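Local coordinates for conserved exported protein (Bacteroides fragilis, PDB 3CLW) that is of uncharacterised function but probably hydrolyses O-glycosidic bonds with a TIM-barrel domain of glycoside hydrolase family 30, at residues 72-77 with 140-145; 78-83 with 89-94; 26-31 with 194-199; 127-132 with 158-163; 100-105 with 164-169. One frame throughout, in Å; residues are numbered along the deposited sequence.

Interactions 1 and 4 are buried, whereas 2, 3 and 5 are partly open at their margins. Interactions 1, 2 and 3 cluster among the loops that follow barrel strands, and they touch: Ser76 of interaction 1 bonds Glu198 of the 194-199 segment, and Asn90 of interaction 2 bonds Phe196 of the same segment. Interactions 4 and 5 share helix 157-173, about 10 Å apart between centres, and use neighbouring turns to hold a strand end and a loop respectively. Chemistry follows place. Small methyls and hydroxyls fill interaction 1, and a carboxylate grips backbone in 2. Aromatic edges and a water meet in 3, a methyl rests on a ring face in 4, and a lysine lies over a tyrosine in 5.

Interaction 1: residues 72-77 with 140-145; sequences IGAGSY and ASTVST
Thr142 pushes its side chain against Ala74 and Ser76, and its two branches divide the work. The methyl CG2 meets Ala74 CB at 3.6 Å, while the hydroxyl branch lies against Ser76, with OG1 3.3 Å from Ser76 CB. Thr142 chi1 of 68° sets OG1 between the backbone N and the carbonyl carbon and so turns CG2 toward Ala74. A branched residue with one apolar and one polar arm suits such a junction, and the small Ala74 and Ser76 let the two loops come close, their nearest CA atoms (Ser76 and Thr142) being 5.9 Å apart. Between them the chain turns at Gly75, whose phi is positive (85°), a conformation that glycine adopts readily.

No hydrogen bond joins the two segments directly. Thr142 OG1 pairs with Glu84, and Ser76 OG with Glu198 and the backbone N of Thr92, so the hydroxyls are satisfied within this tight, buried part. Next to it, Ser141 OG accepts from Val143 N at 2.9 Å in an ST turn and also bonds Lys83 O, which shapes the backbone around Thr142. The margins are looser: Tyr77, Ala140 and Thr145 are solvent-exposed and do not take part. Van der Waals packing of methyl and hydroxyl branches thus joins the loops, while Glu84 and Glu198 take up the hydroxyls, implying a polar network threaded through closely packed, buried loops.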
# COMPACT_ATOMS: atom_id res chain seq x y z
N ILE A 72 -0.60 8.20 -12.25
CA ILE A 72 -0.91 8.78 -13.52
C ILE A 72 -1.08 10.28 -13.29
O ILE A 72 -1.93 10.72 -12.49
CB ILE A 72 -2.17 8.13 -14.14
CG1 ILE A 72 -1.92 6.62 -14.38
CG2 ILE A 72 -2.57 8.83 -15.41
CD1 ILE A 72 -0.73 6.29 -15.29
N GLY A 73 -0.23 11.06 -13.94
CA GLY A 73 -0.20 12.50 -13.76
C GLY A 73 -1.40 13.28 -14.31
O GLY A 73 -2.07 12.86 -15.24
N ALA A 74 -1.60 14.46 -13.74
CA ALA A 74 -2.77 15.28 -13.99
C ALA A 74 -2.29 16.58 -14.62
O ALA A 74 -3.10 17.46 -14.94
CB ALA A 74 -3.51 15.55 -12.66
N GLY A 75 -0.97 16.69 -14.80
CA GLY A 75 -0.37 17.79 -15.55
C GLY A 75 -0.13 19.07 -14.77
O GLY A 75 -0.08 20.15 -15.35
N SER A 76 0.03 18.96 -13.47
CA SER A 76 0.40 20.14 -12.72
C SER A 76 1.79 20.66 -13.16
O SER A 76 2.13 21.81 -12.92
CB SER A 76 0.38 19.84 -11.22
OG SER A 76 1.15 18.71 -10.91
N TYR A 77 2.57 19.83 -13.83
CA TYR A 77 3.84 20.26 -14.39
C TYR A 77 3.65 21.14 -15.64
O TYR A 77 4.20 22.23 -15.70
CB TYR A 77 4.76 19.07 -14.70
CG TYR A 77 6.04 19.49 -15.41
CD1 TYR A 77 7.13 19.96 -14.68
CD2 TYR A 77 6.14 19.44 -16.81
CE1 TYR A 77 8.31 20.35 -15.30
CE2 TYR A 77 7.30 19.85 -17.44
CZ TYR A 77 8.40 20.31 -16.68
OH TYR A 77 9.60 20.71 -17.30
N ALA A 140 -9.48 24.87 -13.02
CA ALA A 140 -8.44 24.89 -14.06
C ALA A 140 -7.03 24.55 -13.52
O ALA A 140 -6.01 25.07 -14.00
CB ALA A 140 -8.44 26.21 -14.82
N SER A 141 -6.99 23.66 -12.53
CA SER A 141 -5.76 23.34 -11.85
C SER A 141 -5.95 22.02 -11.08
O SER A 141 -7.06 21.62 -10.75
CB SER A 141 -5.37 24.47 -10.92
OG SER A 141 -4.34 24.07 -10.04
N THR A 142 -4.84 21.32 -10.85
CA THR A 142 -4.88 20.12 -10.00
C THR A 142 -5.04 20.53 -8.53
O THR A 142 -5.36 19.70 -7.66
CB THR A 142 -3.62 19.28 -10.19
OG1 THR A 142 -2.51 20.00 -9.65
CG2 THR A 142 -3.34 19.01 -11.67
N VAL A 143 -4.78 21.81 -8.23
CA VAL A 143 -5.15 22.35 -6.92
C VAL A 143 -6.57 22.93 -6.98
O VAL A 143 -6.84 23.94 -7.65
CB VAL A 143 -4.09 23.34 -6.37
CG1 VAL A 143 -4.42 23.74 -4.92
CG2 VAL A 143 -2.66 22.71 -6.46
N SER A 144 -7.48 22.24 -6.29
CA SER A 144 -8.89 22.60 -6.24
C SER A 144 -9.05 23.89 -5.42
O SER A 144 -8.13 24.28 -4.72
CB SER A 144 -9.69 21.47 -5.61
OG SER A 144 -9.14 21.20 -4.35
N THR A 145 -10.20 24.54 -5.52
CA THR A 145 -10.41 25.79 -4.80
C THR A 145 -11.69 25.81 -3.95
O THR A 145 -12.15 26.88 -3.57
CB THR A 145 -10.37 27.02 -5.76
OG1 THR A 145 -11.30 26.83 -6.82
CG2 THR A 145 -9.00 27.20 -6.36

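Interaction 2: residues 78-83 with 89-94; sequences ENREAK and WNRTEC
Glu78 and Glu93 stand opposite each other with CA atoms 6.2 Å apart, and the chains then run in opposite senses and diverge, Arg80 and Arg91 being 7.9 Å apart at CA. Neither is a regular strand. The 78-83 segment instead folds back in a type I turn from Asn79 to Ala82, closed by the bond from Ala82 N to Asn79 O.

Across the gap a side chain takes the place of a backbone partner. Glu78 OE2 accepts from Cys94 N at 3.1 Å in a nearly straight bond (174°), met on the syn side of the carboxylate and close to its plane. A bend at chi2 (89°) folds the glutamate so that its carboxylate reaches that N-H. The same OE2 forms a salt bridge with Lys106; glutamate suits the place, long enough to bend back and still serve both partners. The lysine's charge would also be expected to ease the proximity of Glu93, itself bonded through OE1 to Gln107 N. Nearer the surface the two arginines cross at about a right angle. Arg80 CB lies over one face of the Arg91 guanidinium, 3.8 Å from its NE, so aliphatic carbon rather than charge meets the flat group. Arg91 NE bonds Val85 O, and Arg80 NH2 bonds Tyr77 O.

Both segments belong to one long excursion between strand 68-71 and helix 108-119, a beta-alpha loop of the kind that in TIM-barrel enzymes surrounds the substrate-binding mouth.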
# COMPACT_ATOMS: atom_id res chain seq x y z
N GLU A 78 2.90 20.67 -16.64
CA GLU A 78 2.59 21.53 -17.81
C GLU A 78 1.86 22.83 -17.40
O GLU A 78 2.00 23.84 -18.04
CB GLU A 78 1.71 20.81 -18.85
CG GLU A 78 2.37 19.68 -19.62
CD GLU A 78 2.24 18.33 -18.91
OE1 GLU A 78 1.96 18.31 -17.68
OE2 GLU A 78 2.41 17.29 -19.60
N ASN A 79 1.06 22.77 -16.33
CA ASN A 79 0.18 23.86 -15.93
C ASN A 79 0.82 24.68 -14.83
O ASN A 79 0.14 25.42 -14.14
CB ASN A 79 -1.15 23.28 -15.40
CG ASN A 79 -2.25 24.32 -15.30
OD1 ASN A 79 -2.43 25.15 -16.17
ND2 ASN A 79 -3.05 24.22 -14.27
N ARG A 80 2.14 24.55 -14.65
CA ARG A 80 2.75 25.07 -13.44
C ARG A 80 2.74 26.60 -13.26
O ARG A 80 2.86 27.07 -12.13
CB ARG A 80 4.15 24.47 -13.20
CG ARG A 80 5.27 24.98 -14.06
CD ARG A 80 6.44 24.00 -14.01
NE ARG A 80 7.51 24.35 -14.95
CZ ARG A 80 7.51 24.03 -16.24
NH1 ARG A 80 8.53 24.41 -17.03
NH2 ARG A 80 6.51 23.33 -16.76
N GLU A 81 2.58 27.37 -14.35
CA GLU A 81 2.46 28.84 -14.28
C GLU A 81 1.12 29.31 -13.69
O GLU A 81 0.96 30.50 -13.39
CB GLU A 81 2.66 29.48 -15.67
CG GLU A 81 4.09 29.40 -16.22
CD GLU A 81 4.25 29.97 -17.65
OE1 GLU A 81 3.42 30.81 -18.09
OE2 GLU A 81 5.22 29.59 -18.35
N ALA A 82 0.16 28.37 -13.53
CA ALA A 82 -1.14 28.63 -12.93
C ALA A 82 -1.01 28.60 -11.42
O ALA A 82 0.11 28.51 -10.91
CB ALA A 82 -2.17 27.56 -13.41
N LYS A 83 -2.13 28.65 -10.69
CA LYS A 83 -2.11 28.44 -9.23
C LYS A 83 -2.06 26.94 -8.96
O LYS A 83 -3.08 26.31 -8.69
CB LYS A 83 -3.31 29.08 -8.51
CG LYS A 83 -3.57 30.53 -8.94
CD LYS A 83 -4.51 31.33 -8.01
CE LYS A 83 -4.38 32.85 -8.38
NZ LYS A 83 -5.38 33.77 -7.68
N TRP A 89 9.14 18.76 -6.89
CA TRP A 89 9.08 17.32 -6.62
C TRP A 89 7.72 16.70 -6.99
O TRP A 89 7.64 15.59 -7.53
CB TRP A 89 9.32 17.08 -5.14
CG TRP A 89 10.75 17.07 -4.69
CD1 TRP A 89 11.38 18.01 -3.91
CD2 TRP A 89 11.73 16.05 -4.96
NE1 TRP A 89 12.69 17.64 -3.69
CE2 TRP A 89 12.93 16.44 -4.32
CE3 TRP A 89 11.71 14.85 -5.70
CZ2 TRP A 89 14.09 15.66 -4.37
CZ3 TRP A 89 12.85 14.08 -5.75
CH2 TRP A 89 14.03 14.49 -5.09
N ASN A 90 6.64 17.42 -6.65
CA ASN A 90 5.31 16.85 -6.55
C ASN A 90 4.40 17.14 -7.74
O ASN A 90 3.24 16.73 -7.75
CB ASN A 90 4.64 17.30 -5.26
CG ASN A 90 5.36 16.79 -4.03
OD1 ASN A 90 6.32 16.06 -4.12
ND2 ASN A 90 4.89 17.19 -2.88
N ARG A 91 4.95 17.86 -8.73
CA ARG A 91 4.26 18.12 -9.99
C ARG A 91 4.34 16.88 -10.88
O ARG A 91 5.31 16.11 -10.79
CB ARG A 91 4.92 19.30 -10.72
CG ARG A 91 4.46 20.65 -10.19
CD ARG A 91 5.35 21.79 -10.69
NE ARG A 91 5.13 22.98 -9.89
CZ ARG A 91 6.08 23.87 -9.58
NH1 ARG A 91 7.35 23.74 -9.99
NH2 ARG A 91 5.74 24.90 -8.85
N THR A 92 3.32 16.69 -11.71
CA THR A 92 3.26 15.54 -12.63
C THR A 92 3.00 16.01 -14.04
O THR A 92 2.28 17.00 -14.24
CB THR A 92 2.11 14.53 -12.24
OG1 THR A 92 0.82 15.14 -12.43
CG2 THR A 92 2.20 14.11 -10.79
N GLU A 93 3.56 15.32 -15.02
CA GLU A 93 3.13 15.51 -16.38
C GLU A 93 1.74 14.88 -16.62
O GLU A 93 1.20 14.21 -15.75
CB GLU A 93 4.15 14.90 -17.35
CG GLU A 93 5.53 15.54 -17.23
CD GLU A 93 6.52 14.87 -18.12
OE1 GLU A 93 6.94 13.74 -17.79
OE2 GLU A 93 6.84 15.46 -19.17
N CYS A 94 1.16 15.13 -17.79
CA CYS A 94 -0.08 14.46 -18.16
C CYS A 94 0.08 13.94 -19.58
O CYS A 94 0.48 14.69 -20.49
CB CYS A 94 -1.31 15.42 -18.05
SG CYS A 94 -2.91 14.59 -18.23

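Interaction 3: residues 26-31 with 194-199; sequences DAWRCA and NSFQEG
Trp28 and Phe196 meet as an offset edge-to-face pair: the edge of Phe196 is directed at the face of the tryptophan's six-membered ring, with centroids 5.9 Å apart and planes at 79°. Their closest carbons are Trp28 CH2 and Phe196 CE2, 4.2 Å apart. Gln197 arrives by a different route, at the rim of the indole and near its plane. Its CG lies only 3.2 Å from Trp28 CZ2, with CD following at 3.4 Å from the same CZ2. The amide is steeply turned, 67° from the indole plane, and the two side chains cross at about a right angle.

The indole N-H is served by a water that accepts from Trp28 NE1 at 3.0 Å and also from Glu198 N at 3.1 Å, bridging ring and backbone. A tryptophan suits this place because it offers a broad face, a long rim and a donor at once. Its backbone is unusual: phi of 74° with a bond from Arg29 N to Ala27 O makes a classic gamma turn centred on Trp28. Within 194-199, Asn194 OD1 accepts from Phe196 N, an Asx turn, and Phe196 O receives Asn90 ND2. Trp357 adds a further edge-to-face partner to Trp28.

Loops following strands 6-25 and 178-182 thus face each other with aromatic side chains, consistent with the barrel mouth, where glycoside hydrolases commonly line the substrate cleft with such rings.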
# COMPACT_ATOMS: atom_id res chain seq x y z
N ASP A 26 4.99 4.76 -6.63
CA ASP A 26 6.01 5.49 -7.39
C ASP A 26 5.95 7.03 -7.26
O ASP A 26 6.66 7.75 -7.96
CB ASP A 26 5.92 5.08 -8.86
CG ASP A 26 4.84 5.84 -9.63
OD1 ASP A 26 4.00 6.54 -9.03
OD2 ASP A 26 4.86 5.73 -10.88
N ALA A 27 5.08 7.53 -6.39
CA ALA A 27 4.65 8.94 -6.49
C ALA A 27 5.82 9.92 -6.26
O ALA A 27 6.69 9.68 -5.39
CB ALA A 27 3.55 9.22 -5.52
N TRP A 28 5.83 10.99 -7.06
CA TRP A 28 6.70 12.15 -6.85
C TRP A 28 8.16 11.93 -7.20
O TRP A 28 8.66 12.57 -8.11
CB TRP A 28 6.57 12.70 -5.44
CG TRP A 28 5.19 13.12 -5.07
CD1 TRP A 28 4.12 13.38 -5.91
CD2 TRP A 28 4.70 13.33 -3.73
NE1 TRP A 28 3.01 13.74 -5.16
CE2 TRP A 28 3.35 13.72 -3.83
CE3 TRP A 28 5.30 13.25 -2.46
CZ2 TRP A 28 2.58 14.00 -2.70
CZ3 TRP A 28 4.52 13.57 -1.33
CH2 TRP A 28 3.19 13.93 -1.47
N ARG A 29 8.81 10.98 -6.53
CA ARG A 29 10.26 10.82 -6.58
C ARG A 29 10.82 9.90 -7.65
O ARG A 29 11.89 10.17 -8.20
CB ARG A 29 10.79 10.50 -5.16
CG ARG A 29 10.30 11.61 -4.23
CD ARG A 29 10.79 11.52 -2.83
NE ARG A 29 9.88 10.81 -1.95
CZ ARG A 29 8.95 11.34 -1.17
NH1 ARG A 29 8.69 12.63 -1.15
NH2 ARG A 29 8.27 10.53 -0.39
N CYS A 30 10.08 8.85 -7.98
CA CYS A 30 10.50 7.88 -8.97
C CYS A 30 10.62 8.46 -10.37
O CYS A 30 11.43 7.99 -11.20
CB CYS A 30 9.57 6.65 -8.94
SG CYS A 30 9.86 5.68 -7.41
N ALA A 31 9.84 9.51 -10.65
CA ALA A 31 10.01 10.24 -11.91
C ALA A 31 11.45 10.77 -12.02
O ALA A 31 12.04 10.76 -13.11
CB ALA A 31 8.99 11.39 -12.02
N ASN A 194 -4.51 22.91 0.32
CA ASN A 194 -3.19 22.27 0.20
C ASN A 194 -2.68 22.42 -1.23
O ASN A 194 -3.28 21.92 -2.16
CB ASN A 194 -3.33 20.79 0.62
CG ASN A 194 -2.01 19.97 0.48
OD1 ASN A 194 -1.10 20.33 -0.26
ND2 ASN A 194 -1.95 18.85 1.18
N SER A 195 -1.58 23.14 -1.41
CA SER A 195 -1.02 23.32 -2.74
C SER A 195 0.34 22.63 -2.85
O SER A 195 1.08 22.84 -3.80
CB SER A 195 -0.87 24.80 -3.06
OG SER A 195 -0.01 25.39 -2.10
N PHE A 196 0.65 21.79 -1.86
CA PHE A 196 1.90 21.00 -1.83
C PHE A 196 1.86 19.82 -2.83
O PHE A 196 2.87 19.18 -3.10
CB PHE A 196 2.15 20.54 -0.36
CG PHE A 196 3.38 19.67 -0.16
CD1 PHE A 196 4.67 20.19 -0.31
CD2 PHE A 196 3.24 18.33 0.23
CE1 PHE A 196 5.81 19.37 -0.12
CE2 PHE A 196 4.37 17.51 0.43
CZ PHE A 196 5.65 18.05 0.25
N GLN A 197 0.70 19.60 -3.43
CA GLN A 197 0.31 18.29 -3.94
C GLN A 197 -1.01 18.38 -4.72
O GLN A 197 -1.90 19.13 -4.34
CB GLN A 197 0.06 17.40 -2.73
CG GLN A 197 0.11 16.01 -3.05
CD GLN A 197 -0.60 15.14 -2.03
OE1 GLN A 197 -0.41 15.27 -0.83
NE2 GLN A 197 -1.34 14.17 -2.54
N GLU A 198 -1.14 17.56 -5.77
CA GLU A 198 -2.40 17.33 -6.47
C GLU A 198 -3.45 16.68 -5.56
O GLU A 198 -3.12 15.84 -4.72
CB GLU A 198 -2.19 16.43 -7.69
CG GLU A 198 -1.23 17.00 -8.73
CD GLU A 198 -1.00 16.08 -9.91
OE1 GLU A 198 -0.43 16.56 -10.93
OE2 GLU A 198 -1.38 14.87 -9.84
N GLY A 199 -4.71 17.05 -5.73
CA GLY A 199 -5.77 16.47 -4.89
C GLY A 199 -7.16 16.91 -5.25
O GLY A 199 -7.35 17.91 -5.96
O HOH W 1 1.20 15.68 -6.63

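Interaction 4: residues 127-132 with 158-163; sequences FFTNSA and DDFARF
Ala132 rests its methyl almost exactly on the ring of Phe160: CB is 3.8 Å from the ring centroid and 3° off the normal, a CH-pi contact. Its CA packs over the same face, 3.7 Å from Phe160 CE1. Thr129 comes from the opposite direction to the phenylalanine and meets the ring at its edge, OG1 being 3.4 Å from Phe160 CZ. With CG anti to the backbone N (chi1 -177°), Phe160 extends from the helix into this corner, where alanine is small enough to let a ring lie flat beneath it.

Further out, Thr129 OG1 is hydrogen-bonded to Pro183 O. Ser131 OG donates to Ala132 O at 2.6 Å, on a lone pair in the carbonyl plane, and so braces the chain that carries the methyl. Met210 of helix 204-221 also packs on Phe160. Elsewhere on the helix, Arg162 pairs with Asp158 and Asp159. The contact is therefore mainly van der Waals and CH-pi, joining the helix to the chain that follows strand 125-128, with the nearby hydroxyls spent on backbone carbonyls.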
# COMPACT_ATOMS: atom_id res chain seq x y z
N PHE A 127 -2.86 1.72 -11.51
CA PHE A 127 -2.78 3.13 -11.92
C PHE A 127 -3.69 3.98 -11.05
O PHE A 127 -4.89 3.68 -10.92
CB PHE A 127 -3.25 3.26 -13.37
CG PHE A 127 -2.21 2.93 -14.39
CD1 PHE A 127 -2.40 3.27 -15.72
CD2 PHE A 127 -1.01 2.29 -14.01
CE1 PHE A 127 -1.41 2.98 -16.65
CE2 PHE A 127 -0.00 2.02 -14.95
CZ PHE A 127 -0.20 2.36 -16.27
N PHE A 128 -3.13 5.03 -10.45
CA PHE A 128 -3.92 5.90 -9.56
C PHE A 128 -3.72 7.37 -9.91
O PHE A 128 -2.65 7.75 -10.37
CB PHE A 128 -3.68 5.62 -8.04
CG PHE A 128 -2.38 6.17 -7.49
CD1 PHE A 128 -1.19 5.46 -7.63
CD2 PHE A 128 -2.35 7.39 -6.84
CE1 PHE A 128 0.04 5.97 -7.09
CE2 PHE A 128 -1.14 7.91 -6.35
CZ PHE A 128 0.06 7.18 -6.47
N THR A 129 -4.78 8.16 -9.69
CA THR A 129 -4.77 9.59 -9.88
C THR A 129 -5.14 10.31 -8.58
O THR A 129 -5.98 9.83 -7.76
CB THR A 129 -5.77 10.06 -10.96
OG1 THR A 129 -7.01 9.33 -10.83
CG2 THR A 129 -5.20 9.88 -12.34
N ASN A 130 -4.48 11.47 -8.43
CA ASN A 130 -4.68 12.44 -7.39
C ASN A 130 -5.52 13.62 -7.88
O ASN A 130 -6.04 14.40 -7.08
CB ASN A 130 -3.34 12.97 -6.93
CG ASN A 130 -2.66 12.02 -6.01
OD1 ASN A 130 -3.33 11.26 -5.28
ND2 ASN A 130 -1.34 12.02 -6.04
N SER A 131 -5.65 13.74 -9.18
CA SER A 131 -6.53 14.74 -9.76
C SER A 131 -6.80 14.32 -11.18
O SER A 131 -6.02 13.54 -11.78
CB SER A 131 -5.87 16.15 -9.71
OG SER A 131 -6.48 17.08 -10.60
N ALA A 132 -7.92 14.81 -11.71
CA ALA A 132 -8.22 14.73 -13.13
C ALA A 132 -7.31 15.73 -13.80
O ALA A 132 -6.83 16.64 -13.14
CB ALA A 132 -9.71 15.04 -13.38
N ASP A 158 -17.09 11.07 -17.89
CA ASP A 158 -16.81 10.14 -18.97
C ASP A 158 -15.45 10.39 -19.64
O ASP A 158 -14.70 9.44 -19.89
CB ASP A 158 -17.96 10.10 -19.99
CG ASP A 158 -18.18 11.43 -20.68
OD1 ASP A 158 -18.04 12.51 -20.05
OD2 ASP A 158 -18.51 11.40 -21.87
N ASP A 159 -15.12 11.66 -19.91
CA ASP A 159 -13.81 12.06 -20.43
C ASP A 159 -12.66 11.56 -19.54
O ASP A 159 -11.68 11.00 -20.04
CB ASP A 159 -13.71 13.59 -20.58
CG ASP A 159 -14.82 14.16 -21.43
OD1 ASP A 159 -14.56 14.54 -22.57
OD2 ASP A 159 -15.96 14.22 -20.96
N PHE A 160 -12.80 11.78 -18.24
CA PHE A 160 -11.79 11.35 -17.30
C PHE A 160 -11.67 9.82 -17.28
O PHE A 160 -10.56 9.27 -17.42
CB PHE A 160 -12.05 11.94 -15.91
CG PHE A 160 -11.01 11.62 -14.88
CD1 PHE A 160 -9.66 11.49 -15.23
CD2 PHE A 160 -11.37 11.47 -13.54
CE1 PHE A 160 -8.69 11.19 -14.27
CE2 PHE A 160 -10.41 11.19 -12.56
CZ PHE A 160 -9.04 11.05 -12.94
N ALA A 161 -12.80 9.12 -17.16
CA ALA A 161 -12.80 7.65 -17.22
C ALA A 161 -12.14 7.15 -18.51
O ALA A 161 -11.37 6.18 -18.49
CB ALA A 161 -14.21 7.08 -17.07
N ARG A 162 -12.44 7.82 -19.63
CA ARG A 162 -11.85 7.43 -20.89
C ARG A 162 -10.31 7.63 -20.93
O ARG A 162 -9.59 6.83 -21.50
CB ARG A 162 -12.52 8.12 -22.06
CG ARG A 162 -13.90 7.49 -22.43
CD ARG A 162 -14.31 7.92 -23.83
NE ARG A 162 -14.46 9.37 -23.92
CZ ARG A 162 -15.61 10.03 -23.74
NH1 ARG A 162 -16.75 9.38 -23.43
NH2 ARG A 162 -15.63 11.37 -23.85
N PHE A 163 -9.86 8.73 -20.32
CA PHE A 163 -8.45 9.05 -20.18
C PHE A 163 -7.72 7.96 -19.38
O PHE A 163 -6.71 7.46 -19.85
CB PHE A 163 -8.26 10.42 -19.50
CG PHE A 163 -6.87 10.63 -18.95
CD1 PHE A 163 -5.80 10.86 -19.81
CD2 PHE A 163 -6.64 10.59 -17.58
CE1 PHE A 163 -4.49 11.05 -19.32
CE2 PHE A 163 -5.33 10.81 -17.06
CZ PHE A 163 -4.26 11.02 -17.96

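Interaction 5: residues 100-105 with 164-169; sequences GKYDFT and LVKSAQ
Tyr102 is overlapped on one face by the side chain of Lys166, which lies across the ring from its hydroxyl end to CD1. The lysine CE sits 3.8 Å from the ring centroid and only 12° off the normal, a CH-pi contact, while the ammonium has moved off-centre, with NZ 4.2 Å from that centroid in a cation-pi contact. A bend at chi2 of Lys166 (141°) goes with this course over the ring. Lysine suits an exposed position of this kind because its methylenes can cover an aromatic face and its charge still ends near the rim.

Two residues on, the edge of Phe104 meets Lys166 CE, 4.1 Å from Phe104 CE2, and its CE1 lies 4.1 Å from Ser167 CA. Ser167 bonds Phe163 O, so its hydroxyl is already satisfied where the ring packs beside it, and Phe104 also stacks on His170. The loop is stiffened by Asp103 OD1, which accepts from Thr105 N (3.0 Å) in an Asx turn, reinforced by Thr105 OG1 (2.8 Å) from the same face of the carboxylate.

Two aromatics separated by one residue thus pack against one stretch of helix 157-173, which in the TIM-barrel pattern links strands 125-128 and 178-182, and dock onto it the loop leading into the preceding barrel helix, 108-119.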
# COMPACT_ATOMS: atom_id res chain seq x y z
N GLY A 100 -6.63 17.50 -26.66
CA GLY A 100 -7.07 16.12 -26.82
C GLY A 100 -6.06 15.17 -27.45
O GLY A 100 -6.40 14.04 -27.74
N LYS A 101 -4.82 15.60 -27.64
CA LYS A 101 -3.74 14.72 -28.12
C LYS A 101 -3.00 14.01 -26.98
O LYS A 101 -2.89 14.51 -25.86
CB LYS A 101 -2.73 15.48 -28.98
CG LYS A 101 -3.31 16.12 -30.22
CD LYS A 101 -4.10 15.13 -31.06
CE LYS A 101 -4.43 15.74 -32.44
NZ LYS A 101 -5.58 15.02 -33.08
N TYR A 102 -2.50 12.82 -27.28
CA TYR A 102 -1.80 12.01 -26.27
C TYR A 102 -0.32 12.00 -26.55
O TYR A 102 0.10 11.81 -27.70
CB TYR A 102 -2.30 10.57 -26.26
CG TYR A 102 -3.57 10.39 -25.48
CD1 TYR A 102 -4.82 10.63 -26.07
CD2 TYR A 102 -3.53 9.96 -24.15
CE1 TYR A 102 -5.99 10.48 -25.34
CE2 TYR A 102 -4.67 9.76 -23.43
CZ TYR A 102 -5.91 10.04 -24.03
OH TYR A 102 -7.06 9.88 -23.32
N ASP A 103 0.47 12.20 -25.50
CA ASP A 103 1.91 12.04 -25.57
C ASP A 103 2.37 11.01 -24.53
O ASP A 103 2.53 11.33 -23.36
CB ASP A 103 2.63 13.39 -25.40
CG ASP A 103 4.17 13.29 -25.62
OD1 ASP A 103 4.67 12.16 -25.85
OD2 ASP A 103 4.87 14.34 -25.57
N PHE A 104 2.56 9.77 -24.99
CA PHE A 104 2.97 8.71 -24.07
C PHE A 104 4.50 8.65 -23.78
O PHE A 104 4.98 7.75 -23.07
CB PHE A 104 2.40 7.34 -24.51
CG PHE A 104 0.93 7.18 -24.19
CD1 PHE A 104 0.48 7.21 -22.86
CD2 PHE A 104 -0.02 7.02 -25.21
CE1 PHE A 104 -0.90 7.07 -22.56
CE2 PHE A 104 -1.37 6.86 -24.91
CZ PHE A 104 -1.81 6.89 -23.59
N THR A 105 5.24 9.65 -24.25
CA THR A 105 6.67 9.71 -23.89
C THR A 105 6.87 10.44 -22.58
O THR A 105 7.98 10.48 -22.10
CB THR A 105 7.54 10.44 -24.93
OG1 THR A 105 7.24 11.83 -24.87
CG2 THR A 105 7.34 9.89 -26.37
N LEU A 164 -8.26 7.62 -18.21
CA LEU A 164 -7.73 6.54 -17.36
C LEU A 164 -7.70 5.17 -18.04
O LEU A 164 -6.73 4.44 -17.93
CB LEU A 164 -8.50 6.44 -16.06
CG LEU A 164 -8.42 7.62 -15.10
CD1 LEU A 164 -9.39 7.42 -13.96
CD2 LEU A 164 -6.99 7.69 -14.55
N VAL A 165 -8.76 4.84 -18.78
CA VAL A 165 -8.83 3.58 -19.50
C VAL A 165 -7.87 3.53 -20.68
O VAL A 165 -7.21 2.53 -20.88
CB VAL A 165 -10.28 3.21 -19.95
CG1 VAL A 165 -10.27 2.11 -21.01
CG2 VAL A 165 -11.10 2.77 -18.75
N LYS A 166 -7.82 4.60 -21.48
CA LYS A 166 -6.86 4.66 -22.59
C LYS A 166 -5.39 4.53 -22.14
O LYS A 166 -4.59 3.92 -22.84
CB LYS A 166 -7.05 5.93 -23.44
CG LYS A 166 -5.83 6.23 -24.37
CD LYS A 166 -6.26 6.74 -25.71
CE LYS A 166 -5.07 6.94 -26.63
NZ LYS A 166 -5.51 7.57 -27.89
N SER A 167 -5.05 5.15 -21.01
CA SER A 167 -3.70 5.07 -20.42
C SER A 167 -3.37 3.63 -20.00
O SER A 167 -2.28 3.11 -20.33
CB SER A 167 -3.57 6.00 -19.21
OG SER A 167 -3.72 7.36 -19.56
N ALA A 168 -4.29 3.00 -19.26
CA ALA A 168 -4.12 1.60 -18.91
C ALA A 168 -3.99 0.73 -20.16
O ALA A 168 -3.13 -0.16 -20.22
CB ALA A 168 -5.29 1.07 -18.01
N GLN A 169 -4.84 0.98 -21.14
CA GLN A 169 -4.82 0.16 -22.35
C GLN A 169 -3.52 0.33 -23.10
O GLN A 169 -2.98 -0.65 -23.60
CB GLN A 169 -5.98 0.47 -23.28
CG GLN A 169 -6.08 -0.52 -24.46
CD GLN A 169 -7.37 -0.29 -25.30
OE1 GLN A 169 -7.97 0.79 -25.28
NE2 GLN A 169 -7.79 -1.32 -26.02